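Local coordinates for metallo-beta-lactamase FIM-1 (Pseudomonas aeruginosa, PDB 6V3Q), which probably hydrolyses beta-lactam antibiotics to substituted beta-amino acids as a zinc-dependent class B beta-lactamase, conferring antibiotic resistance, at residues L122-D125 against S129-V132; H22-H27 against D56-Q61. All blocks are in the same frame, centred on the assembly; numbering follows the deposited sequence.

Interaction 1 (L122-D125 against S129-V132); sequences LIFD and STSV
D125 and S129 pinch off the tip of the surface loop between strands 120-121 and 129-130. D125 N bonds S129 O at 3.0 Å. The D125 carboxylate answers in the reverse direction: OD2 takes S129 N at 2.8 Å, nearly along its C-O axis, and S129 OG at 3.1 Å on the syn side, 22° out of the carboxylate plane. CG of D125 sits between its backbone N and carbonyl carbon (chi1 64°), which folds the carboxylate back over S129. The price is two acceptors pressed together, D125 OD2 and S129 O 2.8 Å apart, a repulsion the two donors probably outweigh. Beside these bonds side chains pack. The F124 ring turns an edge to the S129 backbone, and its CE2 meets T130 CG2 obliquely at 3.7 Å. L122 CD2 touches V132 CG1 at 3.7 Å, the two side chains crossing at about a right angle. T130 OG1 accepts from V132 N at 3.2 Å, an ST turn that bends the chain after T130. L122, F124, T130 and V132 all rest on I138 of strand 137-139. A loop passing in this way from the edge strand of one sheet to the edge strand of the other belongs to the alpha-beta/beta-alpha sandwich of metallo-beta-lactamases.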
# COMPACT_ATOMS: atom_id res chain seq x y z
N LEU A 122 26.92 3.71 18.15
CA LEU A 122 27.31 5.09 17.98
C LEU A 122 27.66 5.71 19.33
O LEU A 122 27.07 5.38 20.36
CB LEU A 122 26.19 5.89 17.31
CG LEU A 122 25.92 5.57 15.84
CD1 LEU A 122 24.57 6.13 15.40
CD2 LEU A 122 27.03 6.12 14.96
N ILE A 123 28.65 6.59 19.32
CA ILE A 123 29.10 7.28 20.53
C ILE A 123 28.82 8.77 20.33
O ILE A 123 29.51 9.44 19.55
CB ILE A 123 30.59 7.03 20.83
CG1 ILE A 123 30.83 5.53 21.04
CG2 ILE A 123 31.02 7.82 22.06
CD1 ILE A 123 32.19 5.21 21.62
N PHE A 124 27.82 9.28 21.03
CA PHE A 124 27.42 10.67 20.91
C PHE A 124 28.17 11.54 21.91
O PHE A 124 28.52 11.09 23.01
CB PHE A 124 25.91 10.82 21.13
CG PHE A 124 25.08 10.21 20.04
CD1 PHE A 124 24.54 8.94 20.18
CD2 PHE A 124 24.83 10.90 18.87
CE1 PHE A 124 23.77 8.38 19.17
CE2 PHE A 124 24.06 10.35 17.86
CZ PHE A 124 23.53 9.08 18.01
N ASP A 125 28.41 12.79 21.53
CA ASP A 125 29.04 13.74 22.42
C ASP A 125 27.97 14.43 23.26
O ASP A 125 26.78 14.11 23.18
CB ASP A 125 29.88 14.74 21.62
CG ASP A 125 29.05 15.61 20.68
OD1 ASP A 125 29.63 16.52 20.05
OD2 ASP A 125 27.82 15.40 20.57
N SER A 129 25.50 14.64 19.11
CA SER A 129 25.91 14.49 17.72
C SER A 129 27.16 13.62 17.65
O SER A 129 27.84 13.39 18.65
CB SER A 129 26.16 15.85 17.06
OG SER A 129 27.06 16.63 17.83
N THR A 130 27.44 13.14 16.45
CA THR A 130 28.68 12.43 16.16
C THR A 130 29.00 12.61 14.68
O THR A 130 28.12 12.50 13.83
CB THR A 130 28.59 10.93 16.50
OG1 THR A 130 29.69 10.24 15.90
CG2 THR A 130 27.29 10.33 15.99
N SER A 131 30.26 12.93 14.39
CA SER A 131 30.74 13.06 13.02
C SER A 131 31.50 11.81 12.56
O SER A 131 32.35 11.91 11.67
CB SER A 131 31.63 14.29 12.88
OG SER A 131 30.86 15.48 12.94
N VAL A 132 31.18 10.65 13.13
CA VAL A 132 31.88 9.41 12.78
C VAL A 132 31.72 9.09 11.30
O VAL A 132 32.57 8.41 10.71
CB VAL A 132 31.38 8.26 13.68
CG1 VAL A 132 29.90 7.99 13.44
CG2 VAL A 132 32.21 7.00 13.45

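Interaction 2 (H22-H27 against D56-Q61)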
# COMPACT_ATOMS: atom_id res chain seq x y z
N HIS A 22 17.21 6.23 -2.03
CA HIS A 22 16.73 4.91 -2.45
C HIS A 22 15.37 4.64 -1.83
O HIS A 22 15.14 4.91 -0.65
CB HIS A 22 17.73 3.80 -2.08
CG HIS A 22 17.89 3.56 -0.61
ND1 HIS A 22 17.00 2.81 0.13
CD2 HIS A 22 18.87 3.93 0.24
CE1 HIS A 22 17.41 2.75 1.38
NE2 HIS A 22 18.55 3.42 1.48
N THR A 23 14.47 4.11 -2.65
CA THR A 23 13.09 3.82 -2.26
C THR A 23 12.78 2.37 -2.60
O THR A 23 12.93 1.96 -3.75
CB THR A 23 12.11 4.76 -2.96
OG1 THR A 23 12.40 6.12 -2.62
CG2 THR A 23 10.68 4.43 -2.56
N SER A 24 12.35 1.61 -1.60
CA SER A 24 12.01 0.21 -1.77
C SER A 24 10.58 -0.02 -1.31
O SER A 24 10.08 0.67 -0.41
CB SER A 24 12.97 -0.70 -0.99
OG SER A 24 13.01 -0.35 0.38
N MET A 25 9.91 -0.99 -1.93
CA MET A 25 8.52 -1.28 -1.65
C MET A 25 8.38 -2.61 -0.93
O MET A 25 9.06 -3.59 -1.28
CB MET A 25 7.69 -1.30 -2.94
CG MET A 25 8.00 -0.14 -3.88
SD MET A 25 7.67 1.47 -3.14
CE MET A 25 5.88 1.49 -3.10
N LYS A 26 7.51 -2.65 0.07
CA LYS A 26 7.14 -3.89 0.75
C LYS A 26 5.81 -4.36 0.20
O LYS A 26 4.84 -3.60 0.17
CB LYS A 26 7.06 -3.70 2.26
CG LYS A 26 7.24 -4.99 3.04
CD LYS A 26 6.19 -5.15 4.13
CE LYS A 26 6.01 -3.86 4.92
NZ LYS A 26 5.18 -4.04 6.14
N HIS A 27 5.77 -5.61 -0.26
CA HIS A 27 4.54 -6.20 -0.75
C HIS A 27 3.62 -6.54 0.42
O HIS A 27 4.05 -7.16 1.39
CB HIS A 27 4.84 -7.45 -1.58
CG HIS A 27 3.66 -8.34 -1.80
ND1 HIS A 27 2.72 -8.11 -2.78
CD2 HIS A 27 3.28 -9.48 -1.17
CE1 HIS A 27 1.81 -9.06 -2.74
NE2 HIS A 27 2.12 -9.91 -1.78
N ASP A 56 16.71 -8.46 2.96
CA ASP A 56 18.06 -8.66 2.44
C ASP A 56 18.15 -8.51 0.93
O ASP A 56 19.00 -7.74 0.46
CB ASP A 56 18.59 -10.02 2.89
CG ASP A 56 18.94 -10.06 4.37
OD1 ASP A 56 19.37 -9.02 4.91
OD2 ASP A 56 18.80 -11.13 4.99
N PRO A 57 17.33 -9.19 0.11
CA PRO A 57 17.52 -9.08 -1.35
C PRO A 57 17.31 -7.68 -1.90
O PRO A 57 17.96 -7.31 -2.88
CB PRO A 57 16.49 -10.07 -1.91
CG PRO A 57 15.46 -10.18 -0.86
CD PRO A 57 16.21 -10.09 0.43
N GLN A 58 16.40 -6.90 -1.31
CA GLN A 58 16.24 -5.51 -1.74
C GLN A 58 17.42 -4.66 -1.31
O GLN A 58 17.86 -3.77 -2.05
CB GLN A 58 14.93 -4.94 -1.20
CG GLN A 58 13.72 -5.12 -2.11
CD GLN A 58 12.46 -4.48 -1.55
OE1 GLN A 58 12.25 -4.45 -0.34
NE2 GLN A 58 11.60 -3.98 -2.44
N THR A 59 17.95 -4.90 -0.11
CA THR A 59 19.19 -4.24 0.30
C THR A 59 20.36 -4.69 -0.58
O THR A 59 21.26 -3.90 -0.86
CB THR A 59 19.49 -4.53 1.77
OG1 THR A 59 18.39 -4.07 2.58
CG2 THR A 59 20.75 -3.81 2.22
N ALA A 60 20.34 -5.95 -1.03
CA ALA A 60 21.38 -6.42 -1.94
C ALA A 60 21.36 -5.65 -3.26
O ALA A 60 22.41 -5.45 -3.88
CB ALA A 60 21.22 -7.92 -2.19
N GLN A 61 20.17 -5.22 -3.70
CA GLN A 61 20.08 -4.37 -4.88
C GLN A 61 20.82 -3.06 -4.67
O GLN A 61 21.53 -2.59 -5.57
CB GLN A 61 18.62 -4.10 -5.23
CG GLN A 61 17.86 -5.30 -5.77
CD GLN A 61 16.39 -5.01 -5.95
OE1 GLN A 61 16.01 -4.01 -6.57
NE2 GLN A 61 15.54 -5.88 -5.41
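The carboxamide of Q58 is the flat group here: one face lies under S24 CB, and its NE2 end meets the carbonyl oxygen of M25. The methylene of S24 stands above the amide, 3.8 Å from Q58 NE2 and 3.9 Å from Q58 CD. NE2 uses its N-H on the OE1 side to bond M25 O at 2.8 Å, with a bend to 153° at the hydrogen. M25 O lies 16° out of the amide plane, displaced to the face that S24 does not occupy. The extended Q58 chain (chi2 -178°) carries the amide across from helix to strand, whose nearest CA atoms, of S24 and Q58, are 7.1 Å apart. Between these two segments the amide is held by one bond and by S24 packed on one face, while the M25 side chain leads away to H33 and P35. At the helix start, Q58 N is bonded to D55 OD1. S24 O, which points the other way from M25 O, accepts from W54 NE1. Strand 19-27 runs between strands 11-16 and 33-43 in the larger sheet; helix 56-68 lies against it and also touches helix 90-95 through D56 and T59.

In the fold
After edge strand 11-16 the chain turns into strand 19-27, which interaction 2 ties to the start of helix 56-68. The 28 residues between its segments form a large loop that holds strand 33-43 and strand 46-50, so the contact joins the larger sheet to the first helix. The chain then supplies H81 and H83 of the zinc site before reaching interaction 1, which closes a tight loop of three residues between the edge strands of the two sheets. The contacts are in series, neither nested nor crossed. The centres of interactions 1 and 2 are about 28 Å apart, on opposite sides of the chain's centre. The nearest atoms of interactions 1 and 2 stay about 15 Å apart.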